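Local atomic coordinates of laccase (Botrytis aclada, PDB entry 3SQR), a protein that oxidises phenolic substrates such as hydroquinones with molecular oxygen, reduced to water at a cluster of copper ions, and probably acts in lignin breakdown. Residues Thr143-Leu153 with Ile556-Tyr567; Ser409-Thr419 with Phe430-Ala438. All blocks are in the same frame, centred on the assembly; numbering follows the deposited sequence.

Both contacts belong to one side of a three-domain multicopper oxidase, their centres about 19 Å apart. Interaction 1 ties the first cupredoxin domain to helix 551-567 through a disulfide; interaction 2 lies, in sequence, between its two segments and folds a loop of the third cupredoxin domain on itself. They meet at 415-418: Trp415 O is 3.3 Å from Cys145 SG, Ser416 CB 3.3 Å from Asn565 OD1, and Pro418 CB 3.5 Å from Gln144 O. Neither supplies a copper ligand, yet the side chain of Thr143 is about 6 Å from that of His468, that of Leu411 about 7 Å from that of His525, and each about 10 Å from a copper ion.

Interaction 1 (Thr143-Leu153 with Ile556-Tyr567); sequences TQCPIAPGDTL and IFEDTCANWNAY
Cys145 and Cys561 each set SG beside the backbone N, anti to the carbonyl carbon, which points the two sulfurs at each other across the contact: SG to SG is 2.0 Å, chi3 93°. This disulfide staples a loop of the first cupredoxin domain, just ahead of strand 152-158, to helix 551-567 near the C-terminus. Next to it the Trp564 indole, its CG anti to the backbone N (chi1 -176°), lies under the ring of Pro146: Pro146 CD sits 3.7 Å from the centroid of the five-membered ring of Trp564, almost on its normal, and Pro146 CG reaches over CE2. Ala148 CA meets the indole edge instead. Nearly one helical turn on, Pro149 CD stands over the centre of the Tyr567 ring in a second CH-pi contact, and Ala148 CB packs on Tyr567 CB. At the other end, the edge of the Phe557 ring meets the carbonyl of Thr143, and Leu153 CD1 lies beside Thr560 OG1. Waters and one side-chain bond also join the segments. Water 1 links Cys145 N to Phe557 O, and water 3 joins Thr560 OG1 to Thr152 O and Asp151 OD2. Asp151 belongs to the type II turn 148-151; its carboxylate is turned 71° from the Asn563 amide, whose ND2 donates a nearly straight bond of 2.9 Å to Asp151 OD2 from above the carboxylate plane.

Interaction 2 (Ser409-Thr419 with Phe430-Ala438); sequences SSLLLDWSSPT and FPTEYNVVA
Tyr434 drives its ring into the curve of segment 409-419, where its hydroxyl takes part in two bonds, accepting from Asp414 N (2.8 Å) and donating to Ser417 O (2.7 Å) from above that carbonyl's plane. This buried ring is the tightly packed part. With CG beside its backbone N (chi1 -60°), Leu413 holds CD2 over the ring centre, 3.6 Å from the Tyr434 centroid, a CH-pi contact; Pro431 CD lies over the opposite face, nearer the rim, and Thr419 OG1 comes in at the edge. The type I beta turn from Asp414 to Ser417 is braced by an Asx turn, Ser416 N to Asp414 OD1, to which Ser416 OG adds a second bond from the same face. Farther along, Glu433 O accepts Leu412 N at 2.9 Å. The Asn435 amide clasps Ser409: OG donates to Asn435 OD1 on a lone pair (2.6 Å), while Asn435 ND2, also bonded to Ala537 O, reaches Ser409 O from above the carbonyl plane (3.0 Å). The looser, solvent side holds exposed Leu412 and Thr432, and there water 4 spans Leu412 O and Glu433 OE2. In this cupredoxin domain, segment 409-419 runs into helix 419-424 with Pro418 at the N-cap position; Lys422 of that helix touches Tyr434, and strand 537-542, which pairs with strand 436-439, bonds Thr419 OG1 through Gln539 OE1.

Interaction 1 (Thr143-Leu153 with Ile556-Tyr567)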
loop_
_atom_site.group_PDB
_atom_site.type_symbol
_atom_site.label_atom_id
_atom_site.label_comp_id
_atom_site.label_asym_id
_atom_site.label_seq_id
_atom_site.Cartn_x
_atom_site.Cartn_y
_atom_site.Cartn_z
ATOM N N THR A 143 -2.233 6.092 -15.634
ATOM C CA THR A 143 -2.704 4.915 -16.415
ATOM C C THR A 143 -4.146 4.993 -16.879
ATOM O O THR A 143 -4.639 4.147 -17.634
ATOM C CB THR A 143 -2.501 3.618 -15.626
ATOM O OG1 THR A 143 -3.320 3.669 -14.480
ATOM C CG2 THR A 143 -1.047 3.445 -15.218
ATOM N N GLN A 144 -4.830 6.031 -16.441
ATOM C CA GLN A 144 -6.202 6.301 -16.823
ATOM C C GLN A 144 -6.609 7.718 -16.487
ATOM O O GLN A 144 -6.014 8.388 -15.647
ATOM C CB GLN A 144 -7.193 5.410 -16.080
ATOM C CG GLN A 144 -7.207 5.554 -14.593
ATOM C CD GLN A 144 -8.275 4.678 -13.959
ATOM O OE1 GLN A 144 -7.989 3.527 -13.583
ATOM N NE2 GLN A 144 -9.497 5.175 -13.886
ATOM N N CYS A 145 -7.698 8.153 -17.097
ATOM C CA CYS A 145 -8.444 9.269 -16.613
ATOM C C CYS A 145 -9.261 8.735 -15.415
ATOM O O CYS A 145 -9.589 7.544 -15.375
ATOM C CB CYS A 145 -9.437 9.802 -17.644
ATOM S SG CYS A 145 -8.590 10.575 -19.085
ATOM N N PRO A 146 -9.658 9.641 -14.539
ATOM C CA PRO A 146 -10.549 9.256 -13.497
ATOM C C PRO A 146 -11.860 8.734 -14.043
ATOM O O PRO A 146 -12.331 9.113 -15.130
ATOM C CB PRO A 146 -10.713 10.512 -12.675
ATOM C CG PRO A 146 -9.519 11.354 -13.024
ATOM C CD PRO A 146 -9.297 11.061 -14.417
ATOM N N ILE A 147 -12.453 7.838 -13.276
ATOM C CA ILE A 147 -13.815 7.366 -13.526
ATOM C C ILE A 147 -14.787 8.454 -13.044
ATOM O O ILE A 147 -14.825 8.833 -11.845
ATOM C CB ILE A 147 -14.156 6.080 -12.734
ATOM C CG1 ILE A 147 -13.097 5.002 -13.007
ATOM C CG2 ILE A 147 -15.578 5.569 -13.129
ATOM C CD1 ILE A 147 -13.140 3.756 -12.000
ATOM N N ALA A 148 -15.549 9.018 -13.970
ATOM C CA ALA A 148 -16.438 10.065 -13.578
ATOM C C ALA A 148 -17.596 9.525 -12.722
ATOM O O ALA A 148 -17.958 8.377 -12.870
ATOM C CB ALA A 148 -17.021 10.759 -14.871
ATOM N N PRO A 149 -18.196 10.365 -11.880
ATOM C CA PRO A 149 -19.433 10.040 -11.190
ATOM C C PRO A 149 -20.445 9.419 -12.128
ATOM O O PRO A 149 -20.726 9.927 -13.258
ATOM C CB PRO A 149 -19.878 11.385 -10.613
ATOM C CG PRO A 149 -18.621 12.022 -10.243
ATOM C CD PRO A 149 -17.726 11.679 -11.446
ATOM N N GLY A 150 -20.921 8.255 -11.704
ATOM C CA GLY A 150 -21.910 7.473 -12.459
ATOM C C GLY A 150 -21.330 6.591 -13.538
ATOM O O GLY A 150 -22.054 5.778 -14.081
ATOM N N ASP A 151 -20.025 6.712 -13.876
ATOM C CA ASP A 151 -19.451 5.863 -14.845
ATOM C C ASP A 151 -18.920 4.570 -14.148
ATOM O O ASP A 151 -18.749 4.529 -12.921
ATOM C CB ASP A 151 -18.334 6.582 -15.561
ATOM C CG ASP A 151 -17.948 5.928 -16.845
ATOM O OD1 ASP A 151 -18.698 5.063 -17.341
ATOM O OD2 ASP A 151 -16.872 6.291 -17.403
ATOM N N THR A 152 -18.654 3.586 -14.979
ATOM C CA THR A 152 -18.075 2.305 -14.626
ATOM C C THR A 152 -16.824 2.032 -15.453
ATOM O O THR A 152 -16.804 2.269 -16.676
ATOM C CB THR A 152 -19.098 1.162 -14.775
ATOM O OG1 THR A 152 -20.215 1.454 -13.915
ATOM C CG2 THR A 152 -18.435 -0.231 -14.410
ATOM N N LEU A 153 -15.797 1.482 -14.782
ATOM C CA LEU A 153 -14.628 1.014 -15.455
ATOM C C LEU A 153 -14.423 -0.376 -14.970
ATOM O O LEU A 153 -14.370 -0.552 -13.775
ATOM C CB LEU A 153 -13.410 1.829 -15.093
ATOM C CG LEU A 153 -12.112 1.379 -15.741
ATOM C CD1 LEU A 153 -12.145 1.134 -17.300
ATOM C CD2 LEU A 153 -11.007 2.378 -15.307
ATOM N N ILE A 556 -11.901 1.184 -24.171
ATOM C CA ILE A 556 -12.361 1.383 -22.794
ATOM C C ILE A 556 -11.760 2.627 -22.156
ATOM O O ILE A 556 -12.459 3.460 -21.588
ATOM C CB ILE A 556 -12.098 0.103 -21.973
ATOM C CG1 ILE A 556 -13.085 -0.983 -22.405
ATOM C CG2 ILE A 556 -12.152 0.392 -20.483
ATOM C CD1 ILE A 556 -12.629 -2.395 -21.948
ATOM N N PHE A 557 -10.465 2.787 -22.310
ATOM C CA PHE A 557 -9.713 3.931 -21.816
ATOM C C PHE A 557 -10.225 5.238 -22.368
ATOM O O PHE A 557 -10.460 6.213 -21.637
ATOM C CB PHE A 557 -8.272 3.685 -22.224
ATOM C CG PHE A 557 -7.321 4.741 -21.845
ATOM C CD1 PHE A 557 -7.158 5.858 -22.633
ATOM C CD2 PHE A 557 -6.485 4.579 -20.714
ATOM C CE1 PHE A 557 -6.227 6.842 -22.278
ATOM C CE2 PHE A 557 -5.589 5.520 -20.387
ATOM C CZ PHE A 557 -5.454 6.680 -21.161
ATOM N N GLU A 558 -10.401 5.224 -23.681
ATOM C CA GLU A 558 -11.014 6.370 -24.367
ATOM C C GLU A 558 -12.368 6.732 -23.813
ATOM O O GLU A 558 -12.660 7.930 -23.577
ATOM C CB GLU A 558 -11.105 6.058 -25.862
ATOM C CG GLU A 558 -9.773 6.071 -26.537
ATOM C CD GLU A 558 -9.777 5.437 -27.947
ATOM O OE1 GLU A 558 -10.805 4.846 -28.408
ATOM O OE2 GLU A 558 -8.704 5.503 -28.566
ATOM N N ASP A 559 -13.186 5.706 -23.569
ATOM C CA ASP A 559 -14.498 5.941 -23.053
ATOM C C ASP A 559 -14.435 6.536 -21.653
ATOM O O ASP A 559 -15.171 7.468 -21.320
ATOM C CB ASP A 559 -15.334 4.672 -23.002
ATOM C CG ASP A 559 -15.706 4.082 -24.430
ATOM O OD1 ASP A 559 -15.434 4.693 -25.498
ATOM O OD2 ASP A 559 -16.174 2.912 -24.478
ATOM N N THR A 560 -13.532 6.011 -20.795
ATOM C CA THR A 560 -13.431 6.615 -19.474
ATOM C C THR A 560 -13.040 8.085 -19.551
ATOM O O THR A 560 -13.523 8.927 -18.790
ATOM C CB THR A 560 -12.411 5.819 -18.594
ATOM O OG1 THR A 560 -12.786 4.424 -18.639
ATOM C CG2 THR A 560 -12.342 6.393 -17.153
ATOM N N CYS A 561 -12.103 8.405 -20.417
ATOM C CA CYS A 561 -11.627 9.783 -20.542
ATOM C C CYS A 561 -12.736 10.651 -21.148
ATOM O O CYS A 561 -12.992 11.732 -20.647
ATOM C CB CYS A 561 -10.406 9.853 -21.452
ATOM S SG CYS A 561 -8.890 9.276 -20.587
ATOM N N ALA A 562 -13.410 10.122 -22.158
ATOM C CA ALA A 562 -14.580 10.828 -22.711
ATOM C C ALA A 562 -15.593 11.184 -21.621
ATOM O O ALA A 562 -16.018 12.341 -21.502
ATOM C CB ALA A 562 -15.210 10.009 -23.830
ATOM N N ASN A 563 -15.933 10.228 -20.750
ATOM C CA ASN A 563 -16.858 10.506 -19.670
ATOM C C ASN A 563 -16.313 11.433 -18.626
ATOM O O ASN A 563 -17.061 12.238 -18.048
ATOM C CB ASN A 563 -17.377 9.210 -19.051
ATOM C CG ASN A 563 -18.123 8.381 -20.048
ATOM O OD1 ASN A 563 -18.539 8.910 -21.087
ATOM N ND2 ASN A 563 -18.243 7.062 -19.801
ATOM N N TRP A 564 -15.004 11.350 -18.370
ATOM C CA TRP A 564 -14.380 12.290 -17.470
ATOM C C TRP A 564 -14.462 13.752 -17.997
ATOM O O TRP A 564 -14.747 14.663 -17.268
ATOM C CB TRP A 564 -12.885 11.933 -17.274
ATOM C CG TRP A 564 -12.246 12.837 -16.270
ATOM C CD1 TRP A 564 -11.220 13.658 -16.497
ATOM C CD2 TRP A 564 -12.614 13.017 -14.902
ATOM N NE1 TRP A 564 -10.898 14.337 -15.387
ATOM C CE2 TRP A 564 -11.751 13.989 -14.373
ATOM C CE3 TRP A 564 -13.607 12.494 -14.087
ATOM C CZ2 TRP A 564 -11.847 14.457 -13.066
ATOM C CZ3 TRP A 564 -13.698 12.954 -12.788
ATOM C CH2 TRP A 564 -12.842 13.921 -12.278
ATOM N N ASN A 565 -14.114 13.910 -19.242
ATOM C CA ASN A 565 -14.126 15.228 -19.872
ATOM C C ASN A 565 -15.541 15.829 -19.926
ATOM O O ASN A 565 -15.668 17.056 -19.934
ATOM C CB ASN A 565 -13.521 15.111 -21.274
ATOM C CG ASN A 565 -12.015 14.950 -21.237
ATOM O OD1 ASN A 565 -11.342 15.441 -20.326
ATOM N ND2 ASN A 565 -11.477 14.237 -22.221
ATOM N N ALA A 566 -16.565 14.962 -20.027
ATOM C CA ALA A 566 -17.998 15.374 -19.906
ATOM C C ALA A 566 -18.332 15.841 -18.506
ATOM O O ALA A 566 -19.241 16.661 -18.285
ATOM C CB ALA A 566 -18.944 14.256 -20.355
ATOM N N TYR A 567 -17.573 15.363 -17.518
ATOM C CA TYR A 567 -17.836 15.708 -16.129
ATOM C C TYR A 567 -17.172 16.982 -15.680
ATOM O O TYR A 567 -17.722 17.705 -14.881
ATOM C CB TYR A 567 -17.333 14.577 -15.189
ATOM C CG TYR A 567 -17.353 14.935 -13.749
ATOM C CD1 TYR A 567 -18.552 14.946 -13.023
ATOM C CD2 TYR A 567 -16.179 15.222 -13.051
ATOM C CE1 TYR A 567 -18.550 15.276 -11.720
ATOM C CE2 TYR A 567 -16.196 15.551 -11.730
ATOM C CZ TYR A 567 -17.351 15.563 -11.053
ATOM O OH TYR A 567 -17.279 15.900 -9.718
HETATM O O HOH W 1 -8.925 6.327 -18.945
HETATM O O HOH W 2 -15.150 8.157 -16.626
HETATM O O HOH W 3 -15.192 4.036 -17.754
#

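Interaction 2 (Ser409-Thr419 with Phe430-Ala438)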
loop_
_atom_site.group_PDB
_atom_site.type_symbol
_atom_site.label_atom_id
_atom_site.label_comp_id
_atom_site.label_asym_id
_atom_site.label_seq_id
_atom_site.Cartn_x
_atom_site.Cartn_y
_atom_site.Cartn_z
ATOM N N SER A 409 11.244 19.353 -8.971
ATOM C CA SER A 409 9.931 19.416 -9.576
ATOM C C SER A 409 8.915 18.649 -8.708
ATOM O O SER A 409 9.126 17.509 -8.358
ATOM C CB SER A 409 9.959 18.805 -10.984
ATOM O OG SER A 409 8.667 18.725 -11.511
ATOM N N SER A 410 7.809 19.267 -8.405
ATOM C CA SER A 410 6.728 18.566 -7.677
ATOM C C SER A 410 5.730 17.979 -8.658
ATOM O O SER A 410 5.266 18.661 -9.579
ATOM C CB SER A 410 6.041 19.550 -6.754
ATOM O OG SER A 410 5.161 18.913 -5.857
ATOM N N LEU A 411 5.360 16.710 -8.467
ATOM C CA LEU A 411 4.406 16.055 -9.372
ATOM C C LEU A 411 3.052 16.699 -9.334
ATOM O O LEU A 411 2.468 16.949 -8.256
ATOM C CB LEU A 411 4.270 14.533 -9.062
ATOM C CG LEU A 411 3.545 13.717 -10.137
ATOM C CD1 LEU A 411 4.530 12.894 -10.943
ATOM C CD2 LEU A 411 2.505 12.831 -9.439
ATOM N N LEU A 412 2.577 17.012 -10.533
ATOM C CA LEU A 412 1.266 17.540 -10.738
ATOM C C LEU A 412 0.755 17.051 -12.094
ATOM O O LEU A 412 1.291 17.373 -13.181
ATOM C CB LEU A 412 1.294 19.060 -10.622
ATOM C CG LEU A 412 0.062 19.855 -11.004
ATOM C CD1 LEU A 412 -1.044 19.418 -10.099
ATOM C CD2 LEU A 412 0.427 21.331 -10.863
ATOM N N LEU A 413 -0.295 16.236 -12.019
ATOM C CA LEU A 413 -0.777 15.529 -13.184
ATOM C C LEU A 413 -2.088 16.170 -13.641
ATOM O O LEU A 413 -2.831 16.745 -12.860
ATOM C CB LEU A 413 -1.006 14.064 -12.865
ATOM C CG LEU A 413 0.219 13.287 -12.388
ATOM C CD1 LEU A 413 -0.167 11.798 -12.277
ATOM C CD2 LEU A 413 1.400 13.444 -13.275
ATOM N N ASP A 414 -2.358 15.960 -14.922
ATOM C CA ASP A 414 -3.611 16.332 -15.537
ATOM C C ASP A 414 -4.392 15.092 -15.741
ATOM O O ASP A 414 -4.031 14.232 -16.538
ATOM C CB ASP A 414 -3.348 16.977 -16.914
ATOM C CG ASP A 414 -4.580 17.564 -17.503
ATOM O OD1 ASP A 414 -5.693 17.137 -17.171
ATOM O OD2 ASP A 414 -4.436 18.430 -18.358
ATOM N N TRP A 415 -5.478 15.000 -15.002
ATOM C CA TRP A 415 -6.340 13.823 -15.023
ATOM C C TRP A 415 -6.962 13.567 -16.382
ATOM O O TRP A 415 -7.244 12.421 -16.738
ATOM C CB TRP A 415 -7.413 14.014 -13.987
ATOM C CG TRP A 415 -7.003 13.740 -12.568
ATOM C CD1 TRP A 415 -6.042 12.852 -12.110
ATOM C CD2 TRP A 415 -7.559 14.336 -11.413
ATOM N NE1 TRP A 415 -5.980 12.884 -10.768
ATOM C CE2 TRP A 415 -6.908 13.769 -10.290
ATOM C CE3 TRP A 415 -8.576 15.275 -11.196
ATOM C CZ2 TRP A 415 -7.231 14.139 -8.978
ATOM C CZ3 TRP A 415 -8.853 15.649 -9.892
ATOM C CH2 TRP A 415 -8.218 15.063 -8.807
ATOM N N SER A 416 -7.158 14.637 -17.197
ATOM C CA SER A 416 -7.630 14.449 -18.543
ATOM C C SER A 416 -6.535 14.096 -19.559
ATOM O O SER A 416 -6.838 13.792 -20.707
ATOM C CB SER A 416 -8.364 15.739 -19.016
ATOM O OG SER A 416 -7.392 16.735 -19.314
ATOM N N SER A 417 -5.263 14.139 -19.160
ATOM C CA SER A 417 -4.193 13.787 -20.065
ATOM C C SER A 417 -3.217 12.959 -19.279
ATOM O O SER A 417 -2.070 13.315 -19.012
ATOM C CB SER A 417 -3.548 15.065 -20.689
ATOM O OG SER A 417 -2.668 14.689 -21.702
ATOM N N PRO A 418 -3.692 11.774 -18.925
ATOM C CA PRO A 418 -2.777 10.877 -18.250
ATOM C C PRO A 418 -1.624 10.499 -19.131
ATOM O O PRO A 418 -1.709 10.538 -20.353
ATOM C CB PRO A 418 -3.655 9.676 -17.934
ATOM C CG PRO A 418 -4.711 9.688 -18.892
ATOM C CD PRO A 418 -5.004 11.156 -19.154
ATOM N N THR A 419 -0.517 10.109 -18.521
ATOM C CA THR A 419 0.684 9.720 -19.233
ATOM C C THR A 419 0.417 8.708 -20.304
ATOM O O THR A 419 1.037 8.759 -21.363
ATOM C CB THR A 419 1.717 9.088 -18.242
ATOM O OG1 THR A 419 1.795 9.955 -17.110
ATOM C CG2 THR A 419 3.081 8.977 -18.890
ATOM N N PHE A 430 7.370 14.694 -21.945
ATOM C CA PHE A 430 6.258 14.839 -21.045
ATOM C C PHE A 430 6.395 16.126 -20.263
ATOM O O PHE A 430 7.501 16.676 -20.182
ATOM C CB PHE A 430 6.288 13.569 -20.130
ATOM C CG PHE A 430 6.103 12.315 -20.915
ATOM C CD1 PHE A 430 4.856 11.981 -21.403
ATOM C CD2 PHE A 430 7.175 11.500 -21.210
ATOM C CE1 PHE A 430 4.684 10.804 -22.158
ATOM C CE2 PHE A 430 7.017 10.362 -21.982
ATOM C CZ PHE A 430 5.771 10.002 -22.444
ATOM N N PRO A 431 5.307 16.657 -19.737
ATOM C CA PRO A 431 5.481 17.849 -18.930
ATOM C C PRO A 431 6.495 17.670 -17.829
ATOM O O PRO A 431 6.562 16.586 -17.224
ATOM C CB PRO A 431 4.075 18.112 -18.373
ATOM C CG PRO A 431 3.177 17.470 -19.301
ATOM C CD PRO A 431 3.885 16.307 -19.871
ATOM N N THR A 432 7.271 18.719 -17.533
ATOM C CA THR A 432 8.222 18.660 -16.466
ATOM C C THR A 432 7.578 18.152 -15.172
ATOM O O THR A 432 8.157 17.344 -14.443
ATOM C CB THR A 432 8.857 20.036 -16.232
ATOM O OG1 THR A 432 9.573 20.359 -17.434
ATOM C CG2 THR A 432 9.791 19.999 -15.049
ATOM N N GLU A 433 6.389 18.618 -14.903
ATOM C CA GLU A 433 5.760 18.268 -13.619
ATOM C C GLU A 433 5.160 16.874 -13.586
ATOM O O GLU A 433 4.608 16.466 -12.571
ATOM C CB GLU A 433 4.734 19.312 -13.257
ATOM C CG GLU A 433 3.549 19.375 -14.180
ATOM C CD GLU A 433 3.704 20.258 -15.491
ATOM O OE1 GLU A 433 4.811 20.746 -15.908
ATOM O OE2 GLU A 433 2.634 20.414 -16.096
ATOM N N TYR A 434 5.260 16.128 -14.683
ATOM C CA TYR A 434 4.925 14.729 -14.672
ATOM C C TYR A 434 6.087 13.932 -14.087
ATOM O O TYR A 434 5.935 12.711 -13.861
ATOM C CB TYR A 434 4.538 14.263 -16.104
ATOM C CG TYR A 434 3.081 14.408 -16.408
ATOM C CD1 TYR A 434 2.395 15.570 -16.085
ATOM C CD2 TYR A 434 2.336 13.372 -17.001
ATOM C CE1 TYR A 434 1.123 15.700 -16.342
ATOM C CE2 TYR A 434 1.030 13.500 -17.226
ATOM C CZ TYR A 434 0.409 14.703 -16.921
ATOM O OH TYR A 434 -0.955 14.929 -17.158
ATOM N N ASN A 435 7.259 14.565 -13.854
ATOM C CA ASN A 435 8.417 13.903 -13.278
ATOM C C ASN A 435 8.771 12.555 -13.930
ATOM O O ASN A 435 9.122 11.548 -13.258
ATOM C CB ASN A 435 8.237 13.783 -11.775
ATOM C CG ASN A 435 8.300 15.103 -11.093
ATOM O OD1 ASN A 435 8.499 16.138 -11.745
ATOM N ND2 ASN A 435 8.160 15.099 -9.776
ATOM N N VAL A 436 8.793 12.542 -15.266
ATOM C CA VAL A 436 9.036 11.303 -16.005
ATOM C C VAL A 436 10.512 10.989 -16.042
ATOM O O VAL A 436 11.335 11.816 -16.420
ATOM C CB VAL A 436 8.441 11.287 -17.447
ATOM C CG1 VAL A 436 8.939 10.068 -18.213
ATOM C CG2 VAL A 436 6.952 11.322 -17.386
ATOM N N VAL A 437 10.863 9.780 -15.672
ATOM C CA VAL A 437 12.162 9.249 -16.000
ATOM C C VAL A 437 11.917 8.187 -17.063
ATOM O O VAL A 437 11.175 7.209 -16.843
ATOM C CB VAL A 437 12.823 8.587 -14.819
ATOM C CG1 VAL A 437 14.074 7.836 -15.232
ATOM C CG2 VAL A 437 13.100 9.590 -13.694
ATOM N N ALA A 438 12.582 8.339 -18.201
ATOM C CA ALA A 438 12.464 7.357 -19.277
ATOM C C ALA A 438 13.436 6.223 -19.034
ATOM O O ALA A 438 14.600 6.454 -18.725
ATOM C CB ALA A 438 12.740 8.021 -20.705
HETATM O O HOH W 4 0.394 18.898 -15.054
#